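Local coordinates for protein proline dehydrogenase (Bradyrhizobium japonicum USDA 110, PDB 3HAZ) that probably oxidises proline to glutamate in two steps, using an FAD-dependent proline dehydrogenase and an NAD-dependent aldehyde dehydrogenase within one chain, at residues G235-L240 and M339-K344; D274-V279 and F391-T396; Y326-A331 and L384-R389. One frame throughout, in Å; residues are numbered along the deposited sequence.

Interaction 1. Residues G235-L240 and M339-K344; sequences GISVKL and MVRLVK. With FAD (flavin-adenine dinucleotide), chain C; SO4 (sulfate ion), chain K.
Arg341 reaches across the interior of the proline dehydrogenase barrel and donates a hydrogen bond from NH2 to OG of Ser237, at 2.6 Å. Strands 235-238 and 338-343 are not neighbours in the parallel sheet; the CA atoms of Ser237 and Arg341 lie 10.5 Å apart, so a long side chain must span the gap. Arginine does this with CG trans to its own backbone N (chi1 -177°), which sends the chain inward, and with a bend at chi3 that brings the guanidinium to the flavin, where FAD C6 lies over the rim of one of its faces. NH1 comes to 3.1 Å from FAD N5. Serine suits the other end: its short hydroxyl meets NH2 near the guanidinium edge, 16° out of the plane, and the N-H...O angle of 142° shows a bent bond. Asp280 forms a salt bridge with NH1, Gln418 takes NE and Tyr443 also bonds NH2, so the buried head is gripped on all three nitrogens. Farther along the strand, Val343 packs its methyls on the flavin, CG2 lying 3.5 Å from FAD N1. Lys344, extended beyond CG, carries NZ to the diphosphate, 2.9 Å from FAD O2A. These contacts imply a cofactor held at both flavin and diphosphate, with a positive charge beside N5 that would probably stabilise negative charge developing on the flavin as it is reduced.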
loop_
_atom_site.group_PDB
_atom_site.type_symbol
_atom_site.label_atom_id
_atom_site.label_comp_id
_atom_site.label_asym_id
_atom_site.label_seq_id
_atom_site.Cartn_x
_atom_site.Cartn_y
_atom_site.Cartn_z
ATOM N N GLY A 235 25.422 -56.148 -0.403
ATOM C CA GLY A 235 24.057 -56.130 -0.883
ATOM C C GLY A 235 23.927 -55.696 -2.331
ATOM O O GLY A 235 24.854 -55.149 -2.938
ATOM N N ILE A 236 22.756 -55.954 -2.891
ATOM C CA ILE A 236 22.416 -55.443 -4.203
ATOM C C ILE A 236 21.039 -54.796 -4.127
ATOM O O ILE A 236 20.154 -55.298 -3.430
ATOM C CB ILE A 236 22.430 -56.571 -5.260
ATOM C CG1 ILE A 236 22.267 -55.999 -6.669
ATOM C CG2 ILE A 236 21.353 -57.622 -4.954
ATOM C CD1 ILE A 236 22.597 -57.003 -7.768
ATOM N N SER A 237 20.875 -53.672 -4.823
ATOM C CA SER A 237 19.591 -52.984 -4.908
ATOM C C SER A 237 18.959 -53.231 -6.266
ATOM O O SER A 237 19.634 -53.164 -7.297
ATOM C CB SER A 237 19.758 -51.474 -4.708
ATOM O OG SER A 237 19.909 -51.153 -3.343
ATOM N N VAL A 238 17.655 -53.492 -6.250
ATOM C CA VAL A 238 16.908 -53.870 -7.441
ATOM C C VAL A 238 15.636 -53.037 -7.551
ATOM O O VAL A 238 15.022 -52.710 -6.537
ATOM C CB VAL A 238 16.550 -55.368 -7.374
ATOM C CG1 VAL A 238 15.338 -55.680 -8.223
ATOM C CG2 VAL A 238 17.758 -56.213 -7.778
ATOM N N LYS A 239 15.256 -52.682 -8.781
ATOM C CA LYS A 239 14.030 -51.925 -9.035
ATOM C C LYS A 239 13.007 -52.731 -9.831
ATOM O O LYS A 239 13.296 -53.214 -10.928
ATOM C CB LYS A 239 14.340 -50.628 -9.788
ATOM C CG LYS A 239 14.813 -49.482 -8.905
ATOM C CD LYS A 239 15.090 -48.244 -9.744
ATOM C CE LYS A 239 15.485 -47.059 -8.872
ATOM N NZ LYS A 239 16.655 -47.384 -8.021
ATOM N N LEU A 240 11.806 -52.868 -9.285
ATOM C CA LEU A 240 10.757 -53.614 -9.981
ATOM C C LEU A 240 10.483 -53.057 -11.375
ATOM O O LEU A 240 10.204 -53.821 -12.290
ATOM C CB LEU A 240 9.467 -53.649 -9.160
ATOM C CG LEU A 240 9.656 -54.253 -7.767
ATOM C CD1 LEU A 240 8.369 -54.249 -6.960
ATOM C CD2 LEU A 240 10.214 -55.665 -7.892
ATOM N N MET A 339 15.753 -57.507 6.183
ATOM C CA MET A 339 16.543 -56.296 6.300
ATOM C C MET A 339 15.776 -55.189 5.582
ATOM O O MET A 339 15.447 -55.306 4.398
ATOM C CB MET A 339 17.945 -56.518 5.722
ATOM C CG MET A 339 18.741 -57.599 6.475
ATOM S SD MET A 339 20.273 -58.151 5.682
ATOM C CE MET A 339 21.395 -56.810 6.117
ATOM N N VAL A 340 15.458 -54.133 6.321
ATOM C CA VAL A 340 14.543 -53.111 5.840
ATOM C C VAL A 340 15.209 -51.743 5.819
ATOM O O VAL A 340 15.637 -51.237 6.852
ATOM C CB VAL A 340 13.297 -53.052 6.728
ATOM C CG1 VAL A 340 12.333 -51.999 6.218
ATOM C CG2 VAL A 340 12.640 -54.425 6.788
ATOM N N ARG A 341 15.299 -51.156 4.632
ATOM C CA ARG A 341 15.932 -49.857 4.462
ATOM C C ARG A 341 14.941 -48.715 4.605
ATOM O O ARG A 341 13.943 -48.652 3.885
ATOM C CB ARG A 341 16.604 -49.753 3.092
ATOM C CG ARG A 341 17.341 -48.431 2.902
ATOM C CD ARG A 341 17.576 -48.129 1.434
ATOM N NE ARG A 341 18.428 -49.128 0.804
ATOM C CZ ARG A 341 18.282 -49.526 -0.452
ATOM N NH1 ARG A 341 17.313 -49.014 -1.203
ATOM N NH2 ARG A 341 19.093 -50.438 -0.951
ATOM N N LEU A 342 15.222 -47.809 5.533
ATOM C CA LEU A 342 14.402 -46.615 5.692
ATOM C C LEU A 342 15.095 -45.436 5.021
ATOM O O LEU A 342 16.252 -45.136 5.313
ATOM C CB LEU A 342 14.158 -46.310 7.169
ATOM C CG LEU A 342 13.152 -45.198 7.458
ATOM C CD1 LEU A 342 11.728 -45.641 7.075
ATOM C CD2 LEU A 342 13.227 -44.772 8.925
ATOM N N VAL A 343 14.381 -44.780 4.113
ATOM C CA VAL A 343 14.901 -43.618 3.412
ATOM C C VAL A 343 13.857 -42.520 3.528
ATOM O O VAL A 343 12.711 -42.776 3.905
ATOM C CB VAL A 343 15.090 -43.903 1.908
ATOM C CG1 VAL A 343 15.921 -45.169 1.687
ATOM C CG2 VAL A 343 13.722 -44.023 1.225
ATOM N N LYS A 344 14.237 -41.298 3.190
ATOM C CA LYS A 344 13.251 -40.234 3.120
ATOM C C LYS A 344 12.468 -40.335 1.807
ATOM O O LYS A 344 11.264 -40.601 1.828
ATOM C CB LYS A 344 13.907 -38.873 3.359
ATOM C CG LYS A 344 14.366 -38.741 4.819
ATOM C CD LYS A 344 15.203 -37.497 5.118
ATOM C CE LYS A 344 15.745 -37.587 6.550
ATOM N NZ LYS A 344 16.573 -36.418 6.943
HETATM P PA FAD C . 18.080 -34.564 3.747
HETATM O O1A FAD C . 18.753 -33.206 3.136
HETATM O O2A FAD C . 18.004 -34.547 5.207
HETATM O O5B FAD C . 16.569 -34.701 3.162
HETATM C C5B FAD C . 16.391 -34.616 1.777
HETATM C C4B FAD C . 14.971 -35.065 1.410
HETATM O O4B FAD C . 13.793 -34.641 2.289
HETATM C C3B FAD C . 14.502 -35.483 0.152
HETATM O O3B FAD C . 15.292 -36.386 -0.602
HETATM C C2B FAD C . 13.029 -35.720 0.370
HETATM O O2B FAD C . 12.608 -37.064 0.508
HETATM C C1B FAD C . 12.646 -34.810 1.482
HETATM N N9A FAD C . 12.159 -33.485 1.143
HETATM C C8A FAD C . 12.842 -32.449 0.515
HETATM N N7A FAD C . 11.997 -31.374 0.452
HETATM C C5A FAD C . 10.776 -31.754 1.056
HETATM C C6A FAD C . 9.484 -31.018 1.283
HETATM N N6A FAD C . 9.327 -29.638 0.839
HETATM N N1A FAD C . 8.480 -31.612 1.892
HETATM C C2A FAD C . 8.607 -32.940 2.343
HETATM N N3A FAD C . 9.848 -33.648 2.122
HETATM C C4A FAD C . 10.894 -33.027 1.488
HETATM N N1 FAD C . 14.727 -43.065 -2.032
HETATM C C2 FAD C . 13.637 -43.669 -2.611
HETATM O O2 FAD C . 12.519 -42.919 -2.904
HETATM N N3 FAD C . 13.690 -45.064 -2.950
HETATM C C4 FAD C . 14.817 -45.792 -2.694
HETATM O O4 FAD C . 14.843 -47.167 -2.962
HETATM C C4X FAD C . 15.956 -45.164 -2.083
HETATM N N5 FAD C . 17.194 -45.950 -1.789
HETATM C C5X FAD C . 18.309 -45.312 -1.193
HETATM C C6 FAD C . 19.527 -46.085 -0.912
HETATM C C7 FAD C . 20.637 -45.446 -0.312
HETATM C C7M FAD C . 21.899 -46.251 -0.048
HETATM C C8 FAD C . 20.573 -44.008 0.040
HETATM C C8M FAD C . 21.765 -43.286 0.688
HETATM C C9 FAD C . 19.406 -43.273 -0.230
HETATM C C9A FAD C . 18.248 -43.928 -0.864
HETATM N N10 FAD C . 17.029 -43.168 -1.149
HETATM C C10 FAD C . 15.897 -43.827 -1.759
HETATM C "C1'" FAD C . 16.837 -41.761 -0.671
HETATM C "C2'" FAD C . 17.236 -40.639 -1.664
HETATM O "O2'" FAD C . 18.045 -41.174 -2.706
HETATM C "C3'" FAD C . 17.927 -39.506 -0.888
HETATM O "O3'" FAD C . 19.269 -39.872 -0.586
HETATM C "C4'" FAD C . 17.187 -39.139 0.448
HETATM O "O4'" FAD C . 15.813 -38.972 0.388
HETATM C "C5'" FAD C . 17.880 -37.966 1.192
HETATM O "O5'" FAD C . 17.617 -37.966 2.587
HETATM P P FAD C . 18.788 -37.352 3.588
HETATM O O1P FAD C . 18.331 -37.572 5.177
HETATM O O2P FAD C . 20.076 -37.988 3.289
HETATM O O3P FAD C . 18.982 -35.785 3.169
HETATM S S SO4 K . 17.602 -44.097 -5.487
HETATM O O1 SO4 K . 18.297 -44.087 -4.204
HETATM O O2 SO4 K . 17.039 -42.771 -5.715
HETATM O O3 SO4 K . 18.548 -44.418 -6.555
HETATM O O4 SO4 K . 16.536 -45.099 -5.464
#

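Interaction 2. Residues D274-V279 and F391-T396; sequences DLNFTV and FPQFAT. With FAD (flavin-adenine dinucleotide), chain C.
Gln393 and Asn276 meet amide to amide inside the parallel beta barrel of the proline dehydrogenase domain, a TIM-barrel relative, across strands 390-395 and 276-279, which do not pair with each other. From CB, Gln393 sets out with CG trans to its carbonyl carbon (chi1 -49°) and then runs extended, so that CB and CG serve as the spacer and the amide is delivered into the interior. CD lies 4.0 Å from Asn276 OD1, and the amide divides its work there. NE2 donates to Asn276 OD1 at 2.9 Å, with OD1 in the plane of the glutamine amide; the two amide planes are 60° apart, and the donor stands above the asparagine carbonyl plane. The same NE2 is also bonded to Glu416. OE1 instead accepts from two waters, the nearer at 2.7 Å, and both waters also bond OG1 of Thr278, bridging a gap the threonine and glutamine do not close directly. Two amides suit this place because each offers a donor and an acceptor: Asn276 ND2 reaches one of those waters and, as its stronger partner, the backbone O of Gly308. At the far end of strand 390-395 the chain turns to the cofactor. Ala395, small enough to lie against the flavin, places CB 3.6 Å from FAD C8, and Thr396 OG1 donates to FAD O1P at 2.6 Å.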
loop_
_atom_site.group_PDB
_atom_site.type_symbol
_atom_site.label_atom_id
_atom_site.label_comp_id
_atom_site.label_asym_id
_atom_site.label_seq_id
_atom_site.Cartn_x
_atom_site.Cartn_y
_atom_site.Cartn_z
ATOM N N ASP A 274 24.145 -65.820 0.085
ATOM C CA ASP A 274 23.764 -65.248 1.374
ATOM C C ASP A 274 23.951 -63.736 1.393
ATOM O O ASP A 274 24.567 -63.194 2.308
ATOM C CB ASP A 274 24.572 -65.886 2.506
ATOM C CG ASP A 274 23.961 -65.632 3.873
ATOM O OD1 ASP A 274 22.726 -65.469 3.947
ATOM O OD2 ASP A 274 24.713 -65.592 4.869
ATOM N N LEU A 275 23.412 -63.063 0.379
ATOM C CA LEU A 275 23.556 -61.615 0.245
ATOM C C LEU A 275 22.359 -60.857 0.813
ATOM O O LEU A 275 21.292 -61.424 1.019
ATOM C CB LEU A 275 23.739 -61.231 -1.231
ATOM C CG LEU A 275 24.917 -61.844 -2.003
ATOM C CD1 LEU A 275 24.863 -61.385 -3.459
ATOM C CD2 LEU A 275 26.259 -61.482 -1.360
ATOM N N ASN A 276 22.555 -59.572 1.074
ATOM C CA ASN A 276 21.453 -58.661 1.319
ATOM C C ASN A 276 20.830 -58.319 -0.043
ATOM O O ASN A 276 21.534 -57.920 -0.973
ATOM C CB ASN A 276 21.979 -57.402 2.016
ATOM C CG ASN A 276 20.871 -56.387 2.339
ATOM O OD1 ASN A 276 21.130 -55.188 2.427
ATOM N ND2 ASN A 276 19.643 -56.868 2.515
ATOM N N PHE A 277 19.518 -58.492 -0.162
ATOM C CA PHE A 277 18.809 -58.268 -1.418
ATOM C C PHE A 277 17.668 -57.269 -1.183
ATOM O O PHE A 277 16.681 -57.596 -0.527
ATOM C CB PHE A 277 18.272 -59.612 -1.933
ATOM C CG PHE A 277 17.621 -59.540 -3.284
ATOM C CD1 PHE A 277 18.380 -59.649 -4.445
ATOM C CD2 PHE A 277 16.250 -59.388 -3.395
ATOM C CE1 PHE A 277 17.782 -59.587 -5.693
ATOM C CE2 PHE A 277 15.636 -59.329 -4.645
ATOM C CZ PHE A 277 16.403 -59.428 -5.794
ATOM N N THR A 278 17.804 -56.055 -1.714
ATOM C CA THR A 278 16.863 -54.981 -1.395
ATOM C C THR A 278 16.075 -54.510 -2.613
ATOM O O THR A 278 16.658 -54.119 -3.624
ATOM C CB THR A 278 17.581 -53.753 -0.771
ATOM O OG1 THR A 278 18.485 -54.188 0.249
ATOM C CG2 THR A 278 16.567 -52.783 -0.162
ATOM N N VAL A 279 14.749 -54.563 -2.509
ATOM C CA VAL A 279 13.865 -53.983 -3.521
ATOM C C VAL A 279 13.657 -52.486 -3.259
ATOM O O VAL A 279 13.078 -52.090 -2.242
ATOM C CB VAL A 279 12.493 -54.701 -3.566
ATOM C CG1 VAL A 279 11.614 -54.126 -4.686
ATOM C CG2 VAL A 279 12.684 -56.216 -3.745
ATOM N N PHE A 391 15.871 -56.153 10.665
ATOM C CA PHE A 391 17.163 -55.484 10.757
ATOM C C PHE A 391 17.071 -54.168 9.983
ATOM O O PHE A 391 17.099 -54.166 8.752
ATOM C CB PHE A 391 18.266 -56.381 10.182
ATOM C CG PHE A 391 19.647 -55.774 10.243
ATOM C CD1 PHE A 391 20.472 -55.996 11.345
ATOM C CD2 PHE A 391 20.132 -55.006 9.185
ATOM C CE1 PHE A 391 21.750 -55.447 11.401
ATOM C CE2 PHE A 391 21.414 -54.447 9.232
ATOM C CZ PHE A 391 22.222 -54.667 10.342
ATOM N N PRO A 392 16.934 -53.045 10.706
ATOM C CA PRO A 392 16.747 -51.739 10.065
ATOM C C PRO A 392 18.041 -51.206 9.468
ATOM O O PRO A 392 19.118 -51.416 10.026
ATOM C CB PRO A 392 16.291 -50.829 11.218
ATOM C CG PRO A 392 15.968 -51.748 12.368
ATOM C CD PRO A 392 16.844 -52.955 12.172
ATOM N N GLN A 393 17.918 -50.529 8.333
ATOM C CA GLN A 393 19.044 -49.911 7.652
ATOM C C GLN A 393 18.652 -48.471 7.353
ATOM O O GLN A 393 17.763 -48.218 6.544
ATOM C CB GLN A 393 19.345 -50.639 6.342
ATOM C CG GLN A 393 19.442 -52.162 6.473
ATOM C CD GLN A 393 19.337 -52.867 5.129
ATOM O OE1 GLN A 393 18.282 -52.867 4.494
ATOM N NE2 GLN A 393 20.434 -53.464 4.689
ATOM N N PHE A 394 19.304 -47.529 8.016
ATOM C CA PHE A 394 18.911 -46.134 7.902
ATOM C C PHE A 394 19.810 -45.440 6.897
ATOM O O PHE A 394 20.949 -45.104 7.198
ATOM C CB PHE A 394 18.959 -45.457 9.274
ATOM C CG PHE A 394 18.130 -46.163 10.314
ATOM C CD1 PHE A 394 16.744 -46.079 10.289
ATOM C CD2 PHE A 394 18.731 -46.936 11.295
ATOM C CE1 PHE A 394 15.974 -46.744 11.231
ATOM C CE2 PHE A 394 17.969 -47.599 12.242
ATOM C CZ PHE A 394 16.587 -47.501 12.211
ATOM N N ALA A 395 19.294 -45.268 5.687
ATOM C CA ALA A 395 20.025 -44.598 4.629
ATOM C C ALA A 395 19.756 -43.102 4.706
ATOM O O ALA A 395 18.626 -42.657 4.514
ATOM C CB ALA A 395 19.605 -45.153 3.265
ATOM N N THR A 396 20.796 -42.332 5.002
ATOM C CA THR A 396 20.678 -40.885 5.111
ATOM C C THR A 396 22.066 -40.278 5.167
ATOM O O THR A 396 22.998 -40.893 5.688
ATOM C CB THR A 396 19.898 -40.473 6.381
ATOM O OG1 THR A 396 19.958 -39.051 6.543
ATOM C CG2 THR A 396 20.498 -41.138 7.614
HETATM P PA FAD C . 18.080 -34.564 3.747
HETATM O O1A FAD C . 18.753 -33.206 3.136
HETATM O O2A FAD C . 18.004 -34.547 5.207
HETATM O O5B FAD C . 16.569 -34.701 3.162
HETATM C C5B FAD C . 16.391 -34.616 1.777
HETATM C C4B FAD C . 14.971 -35.065 1.410
HETATM O O4B FAD C . 13.793 -34.641 2.289
HETATM C C3B FAD C . 14.502 -35.483 0.152
HETATM O O3B FAD C . 15.292 -36.386 -0.602
HETATM C C2B FAD C . 13.029 -35.720 0.370
HETATM O O2B FAD C . 12.608 -37.064 0.508
HETATM C C1B FAD C . 12.646 -34.810 1.482
HETATM N N9A FAD C . 12.159 -33.485 1.143
HETATM C C8A FAD C . 12.842 -32.449 0.515
HETATM N N7A FAD C . 11.997 -31.374 0.452
HETATM C C5A FAD C . 10.776 -31.754 1.056
HETATM C C6A FAD C . 9.484 -31.018 1.283
HETATM N N6A FAD C . 9.327 -29.638 0.839
HETATM N N1A FAD C . 8.480 -31.612 1.892
HETATM C C2A FAD C . 8.607 -32.940 2.343
HETATM N N3A FAD C . 9.848 -33.648 2.122
HETATM C C4A FAD C . 10.894 -33.027 1.488
HETATM N N1 FAD C . 14.727 -43.065 -2.032
HETATM C C2 FAD C . 13.637 -43.669 -2.611
HETATM O O2 FAD C . 12.519 -42.919 -2.904
HETATM N N3 FAD C . 13.690 -45.064 -2.950
HETATM C C4 FAD C . 14.817 -45.792 -2.694
HETATM O O4 FAD C . 14.843 -47.167 -2.962
HETATM C C4X FAD C . 15.956 -45.164 -2.083
HETATM N N5 FAD C . 17.194 -45.950 -1.789
HETATM C C5X FAD C . 18.309 -45.312 -1.193
HETATM C C6 FAD C . 19.527 -46.085 -0.912
HETATM C C7 FAD C . 20.637 -45.446 -0.312
HETATM C C7M FAD C . 21.899 -46.251 -0.048
HETATM C C8 FAD C . 20.573 -44.008 0.040
HETATM C C8M FAD C . 21.765 -43.286 0.688
HETATM C C9 FAD C . 19.406 -43.273 -0.230
HETATM C C9A FAD C . 18.248 -43.928 -0.864
HETATM N N10 FAD C . 17.029 -43.168 -1.149
HETATM C C10 FAD C . 15.897 -43.827 -1.759
HETATM C "C1'" FAD C . 16.837 -41.761 -0.671
HETATM C "C2'" FAD C . 17.236 -40.639 -1.664
HETATM O "O2'" FAD C . 18.045 -41.174 -2.706
HETATM C "C3'" FAD C . 17.927 -39.506 -0.888
HETATM O "O3'" FAD C . 19.269 -39.872 -0.586
HETATM C "C4'" FAD C . 17.187 -39.139 0.448
HETATM O "O4'" FAD C . 15.813 -38.972 0.388
HETATM C "C5'" FAD C . 17.880 -37.966 1.192
HETATM O "O5'" FAD C . 17.617 -37.966 2.587
HETATM P P FAD C . 18.788 -37.352 3.588
HETATM O O1P FAD C . 18.331 -37.572 5.177
HETATM O O2P FAD C . 20.076 -37.988 3.289
HETATM O O3P FAD C . 18.982 -35.785 3.169
HETATM O O HOH W 1 17.275 -54.767 2.509
HETATM O O HOH W 2 19.094 -52.269 1.964
#

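Interaction 3. Residues Y326-A331 and L384-R389; sequences YVDALA and LALRPR
Leu386 and Asp328 touch where helix 320-333, on the outside of the proline dehydrogenase barrel, faces the loop that leads from helix 369-384 into strand 390-395. The fold is a beta/alpha barrel, and the loop is a helix-to-strand connection at its periphery, packed against helix 320-333, which comes earlier in the chain. Van der Waals contact carries most of the interface. The two delta methyls of Leu386 lie against Asp328: CD2 is 3.7 Å from OD2, and CD1 is 4.0 Å from CB, the side chains crossing obliquely. Asp328 has CG trans to its backbone N (chi1 -171°), which turns the carboxylate out toward the loop. One helical turn further on, the methyl of Ala331 receives the aliphatic part of Arg389, with CB 3.8 Å from CD. Alanine suits this place because so small a side chain lets the arginine chain pass close to the helix, and its CB also packs on Leu338 and Ile390 of the neighbouring strands.

Charged groups take a different part. Arg389, bent at chi3, brings its guanidinium past the carbonyl of Ala331 at an oblique angle and finds its main partner in Asp335, through a salt bridge from NH1. Asp328 is paired with Arg332, one turn along its own helix, while its OD1 stays 5.4 Å from Arg389 NE. Both charged heads are thus satisfied beside, rather than across, the contact.

Within the loop, the backbone geometry and one side-chain bond go together. A type I turn runs from Leu384 to Arg387, and a cis peptide bond precedes Pro388, shortly before strand 390-395. The guanidinium of Arg387 folds back over its own turn, one face covered by CD2 of Leu384. Its NE donates to Leu384 O at 2.7 Å, nearly straight at 165°, along a lone pair in the carbonyl plane.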
loop_
_atom_site.group_PDB
_atom_site.type_symbol
_atom_site.label_atom_id
_atom_site.label_comp_id
_atom_site.label_asym_id
_atom_site.label_seq_id
_atom_site.Cartn_x
_atom_site.Cartn_y
_atom_site.Cartn_z
ATOM N N TYR A 326 2.811 -53.488 7.689
ATOM C CA TYR A 326 2.562 -54.511 6.679
ATOM C C TYR A 326 3.777 -55.416 6.503
ATOM O O TYR A 326 3.655 -56.643 6.426
ATOM C CB TYR A 326 2.187 -53.852 5.342
ATOM C CG TYR A 326 1.987 -54.823 4.199
ATOM C CD1 TYR A 326 0.756 -55.432 3.985
ATOM C CD2 TYR A 326 3.028 -55.127 3.332
ATOM C CE1 TYR A 326 0.567 -56.316 2.940
ATOM C CE2 TYR A 326 2.852 -56.011 2.287
ATOM C CZ TYR A 326 1.619 -56.606 2.096
ATOM O OH TYR A 326 1.444 -57.489 1.055
ATOM N N VAL A 327 4.952 -54.804 6.443
ATOM C CA VAL A 327 6.185 -55.552 6.271
ATOM C C VAL A 327 6.446 -56.456 7.474
ATOM O O VAL A 327 6.857 -57.608 7.314
ATOM C CB VAL A 327 7.392 -54.619 6.022
ATOM C CG1 VAL A 327 8.692 -55.415 6.034
ATOM C CG2 VAL A 327 7.225 -53.901 4.695
ATOM N N ASP A 328 6.190 -55.944 8.674
ATOM C CA ASP A 328 6.368 -56.752 9.880
ATOM C C ASP A 328 5.424 -57.956 9.896
ATOM O O ASP A 328 5.835 -59.068 10.219
ATOM C CB ASP A 328 6.165 -55.919 11.147
ATOM C CG ASP A 328 6.552 -56.682 12.407
ATOM O OD1 ASP A 328 7.695 -57.188 12.462
ATOM O OD2 ASP A 328 5.717 -56.780 13.332
ATOM N N ALA A 329 4.158 -57.725 9.562
ATOM C CA ALA A 329 3.175 -58.804 9.517
ATOM C C ALA A 329 3.578 -59.850 8.485
ATOM O O ALA A 329 3.402 -61.050 8.689
ATOM C CB ALA A 329 1.803 -58.251 9.200
ATOM N N LEU A 330 4.116 -59.374 7.370
ATOM C CA LEU A 330 4.615 -60.236 6.314
ATOM C C LEU A 330 5.721 -61.122 6.887
ATOM O O LEU A 330 5.741 -62.337 6.679
ATOM C CB LEU A 330 5.170 -59.364 5.188
ATOM C CG LEU A 330 4.958 -59.756 3.729
ATOM C CD1 LEU A 330 3.556 -60.294 3.505
ATOM C CD2 LEU A 330 5.222 -58.545 2.844
ATOM N N ALA A 331 6.636 -60.500 7.624
ATOM C CA ALA A 331 7.763 -61.219 8.202
ATOM C C ALA A 331 7.303 -62.282 9.201
ATOM O O ALA A 331 7.783 -63.418 9.176
ATOM C CB ALA A 331 8.739 -60.245 8.851
ATOM N N LEU A 384 13.264 -49.821 15.029
ATOM C CA LEU A 384 14.200 -50.268 16.053
ATOM C C LEU A 384 13.523 -51.227 17.030
ATOM O O LEU A 384 14.142 -52.174 17.513
ATOM C CB LEU A 384 14.805 -49.080 16.800
ATOM C CG LEU A 384 15.847 -48.279 16.019
ATOM C CD1 LEU A 384 16.167 -46.969 16.721
ATOM C CD2 LEU A 384 17.121 -49.099 15.784
ATOM N N ALA A 385 12.249 -50.979 17.310
ATOM C CA ALA A 385 11.504 -51.805 18.256
ATOM C C ALA A 385 11.049 -53.118 17.619
ATOM O O ALA A 385 10.484 -53.974 18.297
ATOM C CB ALA A 385 10.310 -51.034 18.814
ATOM N N LEU A 386 11.300 -53.268 16.318
ATOM C CA LEU A 386 10.954 -54.494 15.598
ATOM C C LEU A 386 12.154 -55.446 15.471
ATOM O O LEU A 386 12.033 -56.547 14.928
ATOM C CB LEU A 386 10.349 -54.169 14.220
ATOM C CG LEU A 386 8.988 -53.453 14.234
ATOM C CD1 LEU A 386 8.509 -53.107 12.821
ATOM C CD2 LEU A 386 7.941 -54.282 14.971
ATOM N N ARG A 387 13.312 -55.014 15.966
ATOM C CA ARG A 387 14.448 -55.911 16.134
ATOM C C ARG A 387 14.035 -57.007 17.122
ATOM O O ARG A 387 13.254 -56.746 18.037
ATOM C CB ARG A 387 15.659 -55.141 16.672
ATOM C CG ARG A 387 16.185 -54.058 15.732
ATOM C CD ARG A 387 17.325 -53.283 16.371
ATOM N NE ARG A 387 16.866 -52.475 17.499
ATOM C CZ ARG A 387 17.672 -51.817 18.328
ATOM N NH1 ARG A 387 18.987 -51.878 18.165
ATOM N NH2 ARG A 387 17.165 -51.101 19.325
ATOM N N PRO A 388 14.567 -58.231 16.959
ATOM C CA PRO A 388 15.605 -58.647 16.009
ATOM C C PRO A 388 15.080 -59.203 14.689
ATOM O O PRO A 388 15.884 -59.453 13.792
ATOM C CB PRO A 388 16.322 -59.790 16.753
ATOM C CG PRO A 388 15.532 -60.024 18.041
ATOM C CD PRO A 388 14.228 -59.325 17.885
ATOM N N ARG A 389 13.777 -59.429 14.572
ATOM C CA ARG A 389 13.236 -59.983 13.336
ATOM C C ARG A 389 13.537 -59.051 12.165
ATOM O O ARG A 389 13.953 -59.492 11.094
ATOM C CB ARG A 389 11.729 -60.222 13.447
ATOM C CG ARG A 389 11.126 -60.831 12.193
ATOM C CD ARG A 389 9.663 -61.207 12.381
ATOM N NE ARG A 389 9.470 -62.172 13.462
ATOM C CZ ARG A 389 9.655 -63.485 13.350
ATOM N NH1 ARG A 389 10.057 -64.011 12.200
ATOM N NH2 ARG A 389 9.444 -64.275 14.397
#

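All three contacts belong to the FAD-binding proline dehydrogenase barrel. Interactions 1 and 2 lie about 6 Å apart between centres and draw on two neighbouring strand pairs of the parallel sheet, 235-238 with 276-279 and 338-343 with 390-395; their segments alternate along the chain. They join through probable backbone hydrogen bonds of Gln393 with Val340 and Leu342, and both reach FAD. Interaction 3 sits on the outer layer, its centre about 15 Å from that of interaction 1 and 13 Å from that of interaction 2, and is nested between the segments of interaction 2. Helix 320-333 leads into strand 338-343 and the 384-389 loop into strand 390-395, so outer packing and cofactor-facing interior share the same strands.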